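Local coordinates for protein proto-oncogene vav (Homo sapiens, PDB 6NFA) that probably activates Rho-family GTPases as a guanine nucleotide exchange factor, through a RhoGEF (DH) domain followed by PH and C1 domains, at residues K118-F123 with M209-Q214; V216-R221 with L381-F386; M366-E371 with F386-R391. All blocks are in the same frame, centred on the assembly; numbering follows the deposited sequence.

Contact 1: K118-F123 with M209-Q214; sequences KYKERF and MRDLAQ. With 9K1 ((2S)-2-{[3-(4-methylphenyl)imidazo[1,2-a]pyrazin-8-yl]amino}-3-(pyridin-3-yl)propan-1-ol), chain D.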
loop_
_atom_site.group_PDB
_atom_site.type_symbol
_atom_site.label_atom_id
_atom_site.label_comp_id
_atom_site.label_asym_id
_atom_site.label_seq_id
_atom_site.Cartn_x
_atom_site.Cartn_y
_atom_site.Cartn_z
ATOM N N LYS A 118 -16.759 7.124 -13.264
ATOM C CA LYS A 118 -15.853 7.691 -14.271
ATOM C C LYS A 118 -14.574 8.300 -13.649
ATOM O O LYS A 118 -13.482 8.143 -14.205
ATOM C CB LYS A 118 -16.599 8.766 -15.096
ATOM C CG LYS A 118 -15.845 9.253 -16.331
ATOM C CD LYS A 118 -16.196 10.688 -16.691
ATOM C CE LYS A 118 -15.220 11.251 -17.696
ATOM N NZ LYS A 118 -15.786 12.422 -18.414
ATOM N N TYR A 119 -14.720 9.002 -12.515
ATOM C CA TYR A 119 -13.598 9.695 -11.905
ATOM C C TYR A 119 -12.702 8.815 -11.028
ATOM O O TYR A 119 -11.583 9.242 -10.736
ATOM C CB TYR A 119 -14.059 10.963 -11.176
ATOM C CG TYR A 119 -14.143 12.080 -12.185
ATOM C CD1 TYR A 119 -12.999 12.759 -12.594
ATOM C CD2 TYR A 119 -15.326 12.331 -12.875
ATOM C CE1 TYR A 119 -13.045 13.711 -13.610
ATOM C CE2 TYR A 119 -15.386 13.281 -13.893
ATOM C CZ TYR A 119 -14.242 13.971 -14.258
ATOM O OH TYR A 119 -14.289 14.905 -15.268
ATOM N N LYS A 120 -13.125 7.563 -10.710
ATOM C CA LYS A 120 -12.301 6.606 -9.960
ATOM C C LYS A 120 -11.034 6.305 -10.766
ATOM O O LYS A 120 -9.934 6.298 -10.219
ATOM C CB LYS A 120 -13.074 5.317 -9.684
ATOM C CG LYS A 120 -12.308 4.341 -8.818
ATOM C CD LYS A 120 -12.780 2.937 -9.041
ATOM C CE LYS A 120 -12.359 2.092 -7.885
ATOM N NZ LYS A 120 -10.938 1.716 -7.962
ATOM N N GLU A 121 -11.198 6.119 -12.072
ATOM C CA GLU A 121 -10.095 5.865 -12.986
ATOM C C GLU A 121 -9.279 7.130 -13.279
ATOM O O GLU A 121 -8.097 7.043 -13.626
ATOM C CB GLU A 121 -10.621 5.206 -14.270
ATOM C CG GLU A 121 -10.984 3.736 -14.076
ATOM C CD GLU A 121 -9.796 2.807 -13.903
ATOM O OE1 GLU A 121 -9.170 2.442 -14.926
ATOM O OE2 GLU A 121 -9.492 2.442 -12.744
ATOM N N ARG A 122 -9.905 8.296 -13.124
ATOM C CA ARG A 122 -9.230 9.576 -13.338
ATOM C C ARG A 122 -8.415 9.952 -12.075
ATOM O O ARG A 122 -7.437 10.690 -12.178
ATOM C CB ARG A 122 -10.226 10.700 -13.713
ATOM C CG ARG A 122 -11.167 10.395 -14.882
ATOM C CD ARG A 122 -10.754 11.067 -16.169
ATOM N NE ARG A 122 -11.592 10.642 -17.292
ATOM C CZ ARG A 122 -11.467 11.081 -18.542
ATOM N NH1 ARG A 122 -10.537 11.979 -18.848
ATOM N NH2 ARG A 122 -12.272 10.628 -19.494
ATOM N N PHE A 123 -8.818 9.426 -10.898
ATOM C CA PHE A 123 -8.175 9.647 -9.594
ATOM C C PHE A 123 -6.928 8.769 -9.343
ATOM O O PHE A 123 -6.432 8.673 -8.215
ATOM C CB PHE A 123 -9.198 9.486 -8.455
ATOM C CG PHE A 123 -10.160 10.640 -8.287
ATOM C CD1 PHE A 123 -9.843 11.910 -8.758
ATOM C CD2 PHE A 123 -11.370 10.468 -7.623
ATOM C CE1 PHE A 123 -10.730 12.981 -8.593
ATOM C CE2 PHE A 123 -12.256 11.545 -7.451
ATOM C CZ PHE A 123 -11.927 12.794 -7.936
ATOM N N MET A 209 -15.652 3.819 -4.564
ATOM C CA MET A 209 -14.988 4.732 -3.640
ATOM C C MET A 209 -14.280 3.990 -2.505
ATOM O O MET A 209 -13.240 4.465 -2.032
ATOM C CB MET A 209 -15.933 5.828 -3.130
ATOM C CG MET A 209 -16.326 6.817 -4.210
ATOM S SD MET A 209 -14.967 7.715 -5.015
ATOM C CE MET A 209 -14.923 6.909 -6.620
ATOM N N ARG A 210 -14.814 2.814 -2.098
ATOM C CA ARG A 210 -14.210 1.936 -1.079
ATOM C C ARG A 210 -12.898 1.326 -1.616
ATOM O O ARG A 210 -11.970 1.079 -0.844
ATOM C CB ARG A 210 -15.175 0.815 -0.699
ATOM C CG ARG A 210 -16.009 1.113 0.525
ATOM C CD ARG A 210 -17.099 0.087 0.688
ATOM N NE ARG A 210 -17.995 0.417 1.794
ATOM C CZ ARG A 210 -19.101 -0.261 2.082
ATOM N NH1 ARG A 210 -19.456 -1.310 1.349
ATOM N NH2 ARG A 210 -19.861 0.104 3.106
ATOM N N ASP A 211 -12.838 1.108 -2.949
ATOM C CA ASP A 211 -11.679 0.598 -3.665
ATOM C C ASP A 211 -10.562 1.652 -3.715
ATOM O O ASP A 211 -9.381 1.303 -3.637
ATOM C CB ASP A 211 -12.071 0.183 -5.088
ATOM C CG ASP A 211 -12.979 -1.032 -5.230
ATOM O OD1 ASP A 211 -12.798 -2.012 -4.457
ATOM O OD2 ASP A 211 -13.792 -1.056 -6.191
ATOM N N LEU A 212 -10.944 2.934 -3.837
ATOM C CA LEU A 212 -10.042 4.082 -3.864
ATOM C C LEU A 212 -9.367 4.219 -2.499
ATOM O O LEU A 212 -8.170 4.497 -2.446
ATOM C CB LEU A 212 -10.833 5.352 -4.210
ATOM C CG LEU A 212 -10.140 6.393 -5.092
ATOM C CD1 LEU A 212 -9.937 5.874 -6.511
ATOM C CD2 LEU A 212 -10.957 7.667 -5.159
ATOM N N ALA A 213 -10.114 3.950 -1.403
ATOM C CA ALA A 213 -9.601 3.990 -0.036
ATOM C C ALA A 213 -8.627 2.813 0.227
ATOM O O ALA A 213 -7.706 2.944 1.046
ATOM C CB ALA A 213 -10.753 3.959 0.951
ATOM N N GLN A 214 -8.833 1.666 -0.455
ATOM C CA GLN A 214 -7.947 0.514 -0.336
ATOM C C GLN A 214 -6.639 0.787 -1.054
ATOM O O GLN A 214 -5.582 0.370 -0.566
ATOM C CB GLN A 214 -8.587 -0.777 -0.876
ATOM C CG GLN A 214 -9.163 -1.695 0.203
ATOM C CD GLN A 214 -8.275 -1.827 1.420
ATOM O OE1 GLN A 214 -8.592 -1.320 2.503
ATOM N NE2 GLN A 214 -7.123 -2.465 1.256
HETATM C C1 9K1 D . -1.411 2.348 -7.830
HETATM C C3 9K1 D . -2.141 4.335 -8.799
HETATM C C12 9K1 D . 1.236 0.646 -9.948
HETATM C C13 9K1 D . 1.198 -0.864 -10.310
HETATM C C15 9K1 D . 2.642 1.143 -9.480
HETATM C C16 9K1 D . -4.714 5.018 -6.810
HETATM C C17 9K1 D . -5.621 5.930 -6.251
HETATM C C18 9K1 D . -5.442 6.425 -4.939
HETATM C C19 9K1 D . -4.344 5.993 -4.164
HETATM C C20 9K1 D . -3.412 5.106 -4.730
HETATM C C21 9K1 D . -6.466 7.398 -4.354
HETATM C C22 9K1 D . 2.590 2.621 -9.047
HETATM C C23 9K1 D . 2.802 3.665 -9.982
HETATM C C25 9K1 D . 2.378 5.320 -8.329
HETATM C C26 9K1 D . 2.154 4.337 -7.349
HETATM C C27 9K1 D . 2.250 2.984 -7.724
HETATM N N2 9K1 D . -2.088 3.476 -7.793
HETATM C C4 9K1 D . -1.483 4.032 -9.934
HETATM N N5 9K1 D . -0.695 2.811 -9.994
HETATM C C6 9K1 D . -0.616 1.967 -9.016
HETATM N N7 9K1 D . -1.534 1.718 -6.752
HETATM C C8 9K1 D . -2.389 2.451 -5.857
HETATM C C9 9K1 D . -2.642 3.570 -6.586
HETATM C C10 9K1 D . -3.582 4.634 -6.055
HETATM N N11 9K1 D . 0.138 0.886 -8.993
HETATM O O14 9K1 D . -0.039 -1.176 -10.992
HETATM N N24 9K1 D . 2.676 4.969 -9.615
#
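Met209 touches Lys120 with its terminal methyl: CE lies 3.9 Å from Lys120 CB, brought there by a chain folded at chi2 (-59°) and turned again at chi3. Asp211 meets the other end of the same lysine. Its CB is 3.4 Å from Lys120 CE, the two side chains crossing at a slant. Lys120 NZ and Asp211 OD2 stay 4.4 Å apart, too far for a salt bridge, so their attraction is probably diffuse; Asp211 OD1 is instead paired with Arg383. Leu212 splits its two methyls. CD1 sits 3.6 Å from Lys120 CG, where leucine and lysine run antiparallel past one another, and CD2 lies 3.8 Å from Phe123 CD2, the side chains roughly perpendicular. Beside these, Leu212 CG is 3.9 Å from the tolyl methyl C21 of 9K1. No hydrogen bond joins the segments, and the contact is chiefly apolar. Helices 112-122 and 196-235 run nearly parallel here, 15° apart with local axes 10.4 Å from each other, inside the helical bundle of the DH domain: Phe123 stacks on His93 and meets Phe96 edge-to-face on helix 86-105, while Met209 packs on Tyr182 and Leu186 of helix 182-191.

Contact 2: V216-R221 with L381-F386; sequences VNEVKR and LLRGTF. With 9K1 ((2S)-2-{[3-(4-methylphenyl)imidazo[1,2-a]pyrazin-8-yl]amino}-3-(pyridin-3-yl)propan-1-ol), chain D.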
loop_
_atom_site.group_PDB
_atom_site.type_symbol
_atom_site.label_atom_id
_atom_site.label_comp_id
_atom_site.label_asym_id
_atom_site.label_seq_id
_atom_site.Cartn_x
_atom_site.Cartn_y
_atom_site.Cartn_z
ATOM N N VAL A 216 -5.060 3.531 -1.247
ATOM C CA VAL A 216 -4.244 4.369 -0.374
ATOM C C VAL A 216 -3.501 3.458 0.590
ATOM O O VAL A 216 -2.282 3.588 0.744
ATOM C CB VAL A 216 -5.104 5.437 0.360
ATOM C CG1 VAL A 216 -4.296 6.196 1.410
ATOM C CG2 VAL A 216 -5.734 6.405 -0.638
ATOM N N ASN A 217 -4.225 2.519 1.204
ATOM C CA ASN A 217 -3.659 1.603 2.187
ATOM C C ASN A 217 -2.562 0.735 1.599
ATOM O O ASN A 217 -1.508 0.616 2.216
ATOM C CB ASN A 217 -4.749 0.793 2.883
ATOM C CG ASN A 217 -5.721 1.659 3.681
ATOM O OD1 ASN A 217 -5.382 2.741 4.202
ATOM N ND2 ASN A 217 -6.968 1.209 3.782
ATOM N N GLU A 218 -2.762 0.222 0.372
ATOM C CA GLU A 218 -1.764 -0.584 -0.319
ATOM C C GLU A 218 -0.488 0.194 -0.593
ATOM O O GLU A 218 0.581 -0.396 -0.569
ATOM C CB GLU A 218 -2.316 -1.182 -1.625
ATOM C CG GLU A 218 -3.463 -2.165 -1.446
ATOM C CD GLU A 218 -3.228 -3.337 -0.513
ATOM O OE1 GLU A 218 -2.221 -4.064 -0.691
ATOM O OE2 GLU A 218 -4.073 -3.541 0.388
ATOM N N VAL A 219 -0.590 1.505 -0.843
ATOM C CA VAL A 219 0.581 2.346 -1.098
ATOM C C VAL A 219 1.332 2.629 0.214
ATOM O O VAL A 219 2.554 2.512 0.245
ATOM C CB VAL A 219 0.238 3.620 -1.919
ATOM C CG1 VAL A 219 1.395 4.617 -1.923
ATOM C CG2 VAL A 219 -0.131 3.243 -3.346
ATOM N N LYS A 220 0.608 2.939 1.297
ATOM C CA LYS A 220 1.237 3.175 2.593
ATOM C C LYS A 220 1.901 1.898 3.078
ATOM O O LYS A 220 3.087 1.918 3.400
ATOM C CB LYS A 220 0.224 3.694 3.627
ATOM C CG LYS A 220 -0.331 5.084 3.317
ATOM C CD LYS A 220 -1.453 5.436 4.303
ATOM C CE LYS A 220 -1.904 6.877 4.224
ATOM N NZ LYS A 220 -3.105 7.135 5.068
ATOM N N ARG A 221 1.164 0.783 3.068
ATOM C CA ARG A 221 1.649 -0.520 3.517
ATOM C C ARG A 221 2.897 -0.984 2.742
ATOM O O ARG A 221 3.862 -1.396 3.382
ATOM C CB ARG A 221 0.523 -1.561 3.496
ATOM C CG ARG A 221 0.832 -2.840 4.257
ATOM C CD ARG A 221 0.168 -4.053 3.608
ATOM N NE ARG A 221 -1.259 -4.157 3.930
ATOM C CZ ARG A 221 -2.137 -4.893 3.251
ATOM N NH1 ARG A 221 -1.751 -5.583 2.181
ATOM N NH2 ARG A 221 -3.407 -4.936 3.626
ATOM N N LEU A 381 -6.992 -2.676 -11.344
ATOM C CA LEU A 381 -5.620 -2.272 -10.991
ATOM C C LEU A 381 -4.937 -3.226 -10.011
ATOM O O LEU A 381 -5.565 -3.688 -9.051
ATOM C CB LEU A 381 -5.686 -0.861 -10.347
ATOM C CG LEU A 381 -4.399 -0.243 -9.775
ATOM C CD1 LEU A 381 -3.492 0.302 -10.879
ATOM C CD2 LEU A 381 -4.704 0.797 -8.689
ATOM N N LEU A 382 -3.636 -3.477 -10.236
ATOM C CA LEU A 382 -2.775 -4.217 -9.316
ATOM C C LEU A 382 -2.258 -3.121 -8.363
ATOM O O LEU A 382 -1.399 -2.323 -8.725
ATOM C CB LEU A 382 -1.637 -4.914 -10.093
ATOM C CG LEU A 382 -2.036 -6.231 -10.784
ATOM C CD1 LEU A 382 -1.153 -6.509 -11.951
ATOM C CD2 LEU A 382 -1.909 -7.393 -9.841
ATOM N N ARG A 383 -2.906 -2.989 -7.223
ATOM C CA ARG A 383 -2.663 -1.920 -6.258
ATOM C C ARG A 383 -1.328 -2.005 -5.540
ATOM O O ARG A 383 -0.864 -3.110 -5.224
ATOM C CB ARG A 383 -3.788 -1.889 -5.205
ATOM C CG ARG A 383 -5.196 -1.730 -5.760
ATOM C CD ARG A 383 -6.168 -1.989 -4.642
ATOM N NE ARG A 383 -7.556 -1.920 -5.092
ATOM C CZ ARG A 383 -8.575 -2.461 -4.437
ATOM N NH1 ARG A 383 -8.367 -3.137 -3.314
ATOM N NH2 ARG A 383 -9.808 -2.349 -4.909
ATOM N N GLY A 384 -0.772 -0.840 -5.205
ATOM C CA GLY A 384 0.480 -0.759 -4.472
ATOM C C GLY A 384 1.697 -0.501 -5.330
ATOM O O GLY A 384 1.602 -0.345 -6.555
ATOM N N THR A 385 2.865 -0.481 -4.665
ATOM C CA THR A 385 4.173 -0.143 -5.243
ATOM C C THR A 385 5.212 -1.270 -5.173
ATOM O O THR A 385 6.338 -1.082 -5.638
ATOM C CB THR A 385 4.726 1.091 -4.493
ATOM O OG1 THR A 385 4.720 0.812 -3.094
ATOM C CG2 THR A 385 3.915 2.343 -4.746
ATOM N N PHE A 386 4.858 -2.418 -4.579
ATOM C CA PHE A 386 5.789 -3.525 -4.371
ATOM C C PHE A 386 5.040 -4.857 -4.364
ATOM O O PHE A 386 4.107 -4.999 -3.582
ATOM C CB PHE A 386 6.498 -3.317 -3.006
ATOM C CG PHE A 386 7.569 -4.308 -2.633
ATOM C CD1 PHE A 386 8.813 -4.284 -3.264
ATOM C CD2 PHE A 386 7.368 -5.216 -1.606
ATOM C CE1 PHE A 386 9.818 -5.181 -2.901
ATOM C CE2 PHE A 386 8.379 -6.104 -1.229
ATOM C CZ PHE A 386 9.600 -6.077 -1.876
HETATM C C1 9K1 D . -1.411 2.348 -7.830
HETATM C C3 9K1 D . -2.141 4.335 -8.799
HETATM C C12 9K1 D . 1.236 0.646 -9.948
HETATM C C13 9K1 D . 1.198 -0.864 -10.310
HETATM C C15 9K1 D . 2.642 1.143 -9.480
HETATM C C16 9K1 D . -4.714 5.018 -6.810
HETATM C C17 9K1 D . -5.621 5.930 -6.251
HETATM C C18 9K1 D . -5.442 6.425 -4.939
HETATM C C19 9K1 D . -4.344 5.993 -4.164
HETATM C C20 9K1 D . -3.412 5.106 -4.730
HETATM C C21 9K1 D . -6.466 7.398 -4.354
HETATM C C22 9K1 D . 2.590 2.621 -9.047
HETATM C C23 9K1 D . 2.802 3.665 -9.982
HETATM C C25 9K1 D . 2.378 5.320 -8.329
HETATM C C26 9K1 D . 2.154 4.337 -7.349
HETATM C C27 9K1 D . 2.250 2.984 -7.724
HETATM N N2 9K1 D . -2.088 3.476 -7.793
HETATM C C4 9K1 D . -1.483 4.032 -9.934
HETATM N N5 9K1 D . -0.695 2.811 -9.994
HETATM C C6 9K1 D . -0.616 1.967 -9.016
HETATM N N7 9K1 D . -1.534 1.718 -6.752
HETATM C C8 9K1 D . -2.389 2.451 -5.857
HETATM C C9 9K1 D . -2.642 3.570 -6.586
HETATM C C10 9K1 D . -3.582 4.634 -6.055
HETATM N N11 9K1 D . 0.138 0.886 -8.993
HETATM O O14 9K1 D . -0.039 -1.176 -10.992
HETATM N N24 9K1 D . 2.676 4.969 -9.615
#
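Glu218 and Val219 on one side, and Arg383, Gly384 and Thr385 on the other, make this contact between a long helix and an irregular loop. At the start of the helical segment, Val216 turns CG2 to the tolyl ring of 9K1. Glu218 points its CB toward the loop and lays CG 3.8 Å from Arg383 CB, its chain crossing the arginine at a slant. The bend at chi2 (-54°) directs the carboxylate elsewhere: Glu218 OE1 is 3.3 Å from Arg221 NH1, off the plane of the guanidinium, a pairing of charges with no N-H aimed at the oxygen, and tentative because Arg221 is poorly ordered. Arg383, extended from CG to NE, carries its own charge to Asp211. At Val219 the backbones come closest, its CA lying 4.6 Å from Gly384 CA with no side chain on the glycine to part them. Val219 CG2 is 4.2 Å from Gly384 CA. The same Val219 CG2 lies 3.5 Å from 9K1 C8, a carbon of the imidazole ring. Further along, Thr385 puts CG2 3.5 Å from C27 of the ligand's pyridine, while its OG1 bonds to Asn223 and its N to Asp222. The loop backbone grips the ligand. Gly384 N donates to N7 at 3.1 Å, the angle at hydrogen being 153°; Gly384 O receives a weak bond from the amine N11, and Leu382 O accepts the hydroxyl O14 at 2.9 Å. Leu381 adds its methyls against the fused ring system. With Thr372 and Thr373 also bonded to 9K1, the site lies between two C1-domain loops, consistent with the groove in which typical C1 domains bind phorbol esters, here closed by a DH-domain helix.

Contact 3: M366-E371 with F386-R391; sequences MFSFEE and FYQGYR. With 9K1 ((2S)-2-{[3-(4-methylphenyl)imidazo[1,2-a]pyrazin-8-yl]amino}-3-(pyridin-3-yl)propan-1-ol), chain D.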
loop_
_atom_site.group_PDB
_atom_site.type_symbol
_atom_site.label_atom_id
_atom_site.label_comp_id
_atom_site.label_asym_id
_atom_site.label_seq_id
_atom_site.Cartn_x
_atom_site.Cartn_y
_atom_site.Cartn_z
ATOM N N MET A 366 5.593 -14.475 -8.832
ATOM C CA MET A 366 5.535 -13.192 -8.095
ATOM C C MET A 366 6.258 -12.077 -8.863
ATOM O O MET A 366 7.400 -12.259 -9.302
ATOM C CB MET A 366 6.171 -13.325 -6.699
ATOM C CG MET A 366 5.272 -13.927 -5.650
ATOM S SD MET A 366 6.106 -14.104 -4.030
ATOM C CE MET A 366 6.168 -12.398 -3.488
ATOM N N PHE A 367 5.581 -10.932 -9.041
ATOM C CA PHE A 367 6.172 -9.825 -9.769
ATOM C C PHE A 367 5.903 -8.480 -9.101
ATOM O O PHE A 367 4.863 -8.266 -8.470
ATOM C CB PHE A 367 5.660 -9.832 -11.204
ATOM C CG PHE A 367 6.511 -9.089 -12.197
ATOM C CD1 PHE A 367 7.598 -9.704 -12.805
ATOM C CD2 PHE A 367 6.158 -7.816 -12.622
ATOM C CE1 PHE A 367 8.367 -9.023 -13.747
ATOM C CE2 PHE A 367 6.913 -7.150 -13.597
ATOM C CZ PHE A 367 8.012 -7.760 -14.145
ATOM N N SER A 368 6.871 -7.574 -9.257
ATOM C CA SER A 368 6.806 -6.209 -8.754
ATOM C C SER A 368 6.791 -5.304 -9.982
ATOM O O SER A 368 7.752 -5.268 -10.746
ATOM C CB SER A 368 7.975 -5.909 -7.821
ATOM O OG SER A 368 7.681 -4.753 -7.055
ATOM N N PHE A 369 5.652 -4.643 -10.206
ATOM C CA PHE A 369 5.350 -3.788 -11.355
ATOM C C PHE A 369 5.787 -2.330 -11.136
ATOM O O PHE A 369 5.399 -1.714 -10.144
ATOM C CB PHE A 369 3.837 -3.871 -11.663
ATOM C CG PHE A 369 3.353 -5.266 -11.967
ATOM C CD1 PHE A 369 2.979 -6.132 -10.943
ATOM C CD2 PHE A 369 3.302 -5.731 -13.280
ATOM C CE1 PHE A 369 2.565 -7.441 -11.224
ATOM C CE2 PHE A 369 2.880 -7.034 -13.561
ATOM C CZ PHE A 369 2.514 -7.880 -12.529
ATOM N N GLU A 370 6.608 -1.799 -12.053
ATOM C CA GLU A 370 7.107 -0.414 -12.028
ATOM C C GLU A 370 6.006 0.565 -12.461
ATOM O O GLU A 370 5.798 1.594 -11.810
ATOM C CB GLU A 370 8.324 -0.239 -12.973
ATOM C CG GLU A 370 9.609 -0.933 -12.531
ATOM C CD GLU A 370 10.933 -0.386 -13.058
ATOM O OE1 GLU A 370 11.983 -0.939 -12.656
ATOM O OE2 GLU A 370 10.934 0.600 -13.835
ATOM N N GLU A 371 5.327 0.254 -13.580
ATOM C CA GLU A 371 4.277 1.099 -14.137
ATOM C C GLU A 371 2.887 0.632 -13.732
ATOM O O GLU A 371 2.739 -0.502 -13.269
ATOM C CB GLU A 371 4.422 1.210 -15.672
ATOM C CG GLU A 371 4.182 -0.085 -16.436
ATOM C CD GLU A 371 4.391 0.014 -17.934
ATOM O OE1 GLU A 371 3.382 -0.033 -18.675
ATOM O OE2 GLU A 371 5.560 0.135 -18.369
ATOM N N PHE A 386 4.858 -2.418 -4.579
ATOM C CA PHE A 386 5.789 -3.525 -4.371
ATOM C C PHE A 386 5.040 -4.857 -4.364
ATOM O O PHE A 386 4.107 -4.999 -3.582
ATOM C CB PHE A 386 6.498 -3.317 -3.006
ATOM C CG PHE A 386 7.569 -4.308 -2.633
ATOM C CD1 PHE A 386 8.813 -4.284 -3.264
ATOM C CD2 PHE A 386 7.368 -5.216 -1.606
ATOM C CE1 PHE A 386 9.818 -5.181 -2.901
ATOM C CE2 PHE A 386 8.379 -6.104 -1.229
ATOM C CZ PHE A 386 9.600 -6.077 -1.876
ATOM N N TYR A 387 5.469 -5.833 -5.216
ATOM C CA TYR A 387 4.922 -7.202 -5.377
ATOM C C TYR A 387 3.408 -7.265 -5.337
ATOM O O TYR A 387 2.822 -8.023 -4.580
ATOM C CB TYR A 387 5.553 -8.195 -4.386
ATOM C CG TYR A 387 6.923 -8.646 -4.849
ATOM C CD1 TYR A 387 7.061 -9.631 -5.829
ATOM C CD2 TYR A 387 8.082 -8.065 -4.337
ATOM C CE1 TYR A 387 8.317 -10.041 -6.270
ATOM C CE2 TYR A 387 9.345 -8.459 -4.780
ATOM C CZ TYR A 387 9.459 -9.453 -5.744
ATOM O OH TYR A 387 10.694 -9.842 -6.212
ATOM N N GLN A 388 2.787 -6.447 -6.170
ATOM C CA GLN A 388 1.348 -6.232 -6.284
ATOM C C GLN A 388 0.552 -7.439 -6.780
ATOM O O GLN A 388 -0.647 -7.532 -6.492
ATOM C CB GLN A 388 1.095 -5.008 -7.177
ATOM C CG GLN A 388 1.932 -3.784 -6.791
ATOM C CD GLN A 388 3.152 -3.585 -7.652
ATOM O OE1 GLN A 388 3.783 -4.537 -8.087
ATOM N NE2 GLN A 388 3.575 -2.339 -7.842
ATOM N N GLY A 389 1.211 -8.341 -7.510
ATOM C CA GLY A 389 0.592 -9.551 -8.035
ATOM C C GLY A 389 1.551 -10.496 -8.734
ATOM O O GLY A 389 2.690 -10.684 -8.288
ATOM N N TYR A 390 1.089 -11.073 -9.870
ATOM C CA TYR A 390 1.789 -12.098 -10.649
ATOM C C TYR A 390 1.897 -11.770 -12.113
ATOM O O TYR A 390 1.071 -11.040 -12.643
ATOM C CB TYR A 390 1.092 -13.477 -10.440
ATOM C CG TYR A 390 1.154 -13.932 -8.992
ATOM C CD1 TYR A 390 0.375 -13.316 -8.013
ATOM C CD2 TYR A 390 2.066 -14.904 -8.582
ATOM C CE1 TYR A 390 0.529 -13.620 -6.663
ATOM C CE2 TYR A 390 2.213 -15.232 -7.235
ATOM C CZ TYR A 390 1.431 -14.593 -6.278
ATOM O OH TYR A 390 1.501 -14.922 -4.947
ATOM N N ARG A 391 2.923 -12.304 -12.761
ATOM C CA ARG A 391 3.154 -12.209 -14.202
ATOM C C ARG A 391 3.573 -13.600 -14.723
ATOM O O ARG A 391 4.464 -14.228 -14.142
ATOM C CB ARG A 391 4.222 -11.149 -14.562
ATOM C CG ARG A 391 4.235 -10.790 -16.044
ATOM C CD ARG A 391 5.572 -10.255 -16.541
ATOM N NE ARG A 391 5.706 -8.797 -16.425
ATOM C CZ ARG A 391 5.174 -7.903 -17.263
ATOM N NH1 ARG A 391 4.410 -8.301 -18.274
ATOM N NH2 ARG A 391 5.376 -6.607 -17.075
HETATM C C1 9K1 D . -1.411 2.348 -7.830
HETATM C C3 9K1 D . -2.141 4.335 -8.799
HETATM C C12 9K1 D . 1.236 0.646 -9.948
HETATM C C13 9K1 D . 1.198 -0.864 -10.310
HETATM C C15 9K1 D . 2.642 1.143 -9.480
HETATM C C16 9K1 D . -4.714 5.018 -6.810
HETATM C C17 9K1 D . -5.621 5.930 -6.251
HETATM C C18 9K1 D . -5.442 6.425 -4.939
HETATM C C19 9K1 D . -4.344 5.993 -4.164
HETATM C C20 9K1 D . -3.412 5.106 -4.730
HETATM C C21 9K1 D . -6.466 7.398 -4.354
HETATM C C22 9K1 D . 2.590 2.621 -9.047
HETATM C C23 9K1 D . 2.802 3.665 -9.982
HETATM C C25 9K1 D . 2.378 5.320 -8.329
HETATM C C26 9K1 D . 2.154 4.337 -7.349
HETATM C C27 9K1 D . 2.250 2.984 -7.724
HETATM N N2 9K1 D . -2.088 3.476 -7.793
HETATM C C4 9K1 D . -1.483 4.032 -9.934
HETATM N N5 9K1 D . -0.695 2.811 -9.994
HETATM C C6 9K1 D . -0.616 1.967 -9.016
HETATM N N7 9K1 D . -1.534 1.718 -6.752
HETATM C C8 9K1 D . -2.389 2.451 -5.857
HETATM C C9 9K1 D . -2.642 3.570 -6.586
HETATM C C10 9K1 D . -3.582 4.634 -6.055
HETATM N N11 9K1 D . 0.138 0.886 -8.993
HETATM O O14 9K1 D . -0.039 -1.176 -10.992
HETATM N N24 9K1 D . 2.676 4.969 -9.615
#
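Met366, Phe367 and Phe369 lay their side chains against Tyr387 to Arg391 where strands 364-367 and 389-392 pair in the small antiparallel sheet of the zinc-binding C1 domain. Met366 is opposite Tyr390 in a non-hydrogen-bonded pair, and its side chain serves two tyrosines. CG rests 3.7 Å from Tyr390 CE2, and the methyl CE, swung round by the bend at chi3 (73°), lies 3.7 Å from Tyr387 CD1. The hydroxyls of both tyrosines leave the contact, Tyr387 OH for Lys275 and Tyr390 OH for the carbonyl of Asn351. Phe367 makes the hydrogen-bonded pair with Gly389, its N bonding to Gly389 O at 3.0 Å. Its side chain and that of Arg391 extend together from neighbouring strands. Arg391 CD and NE both lie over one ring face, NE being 3.4 Å from Phe367 CZ, yet the guanidinium stands on edge to the ring, the planes 88° apart. Phe369 CE2 lies over one face of that guanidinium while Phe367 meets its edge, so the two touching rings hold it by a face and an edge. Beyond the strand, Ser368 OG receives Tyr387 N at 3.1 Å while its CB sits over the centre of the Tyr387 ring. Phe369, with the edge of Phe367 above the centre of its own ring, directs its rim to Gly389 N and Tyr390 O. Its backbone is clasped by the Gln388 amide, which also bonds to Gly384 O in the neighbouring loop: Phe369 N donates to Gln388 OE1 at 2.8 Å, and Gln388 NE2 donates to Phe369 O at 3.0 Å, each donor lying on a lone pair in the plane of its carbonyl.

How the contacts relate
Contact 1 is buried inside the DH helical bundle, whereas contacts 2 and 3 are only partly buried, the former joining DH helix to C1 loop and the latter lying within the C1 domain. Contacts 1 and 2 use the same helix, 196-235, and are linked by the Asp211–Arg383 salt bridge. Contacts 2 and 3 share Phe386, and Leu382 of the loop packs on Phe369 and Gly389. Neither contact 1 nor contact 2 has a hydrogen bond across its segments; contact 3 has four, as befits strand pairing and a glutamine clasp. All three touch 9K1, but hydrogen bonds to the ligand come from contact 2 alone among them.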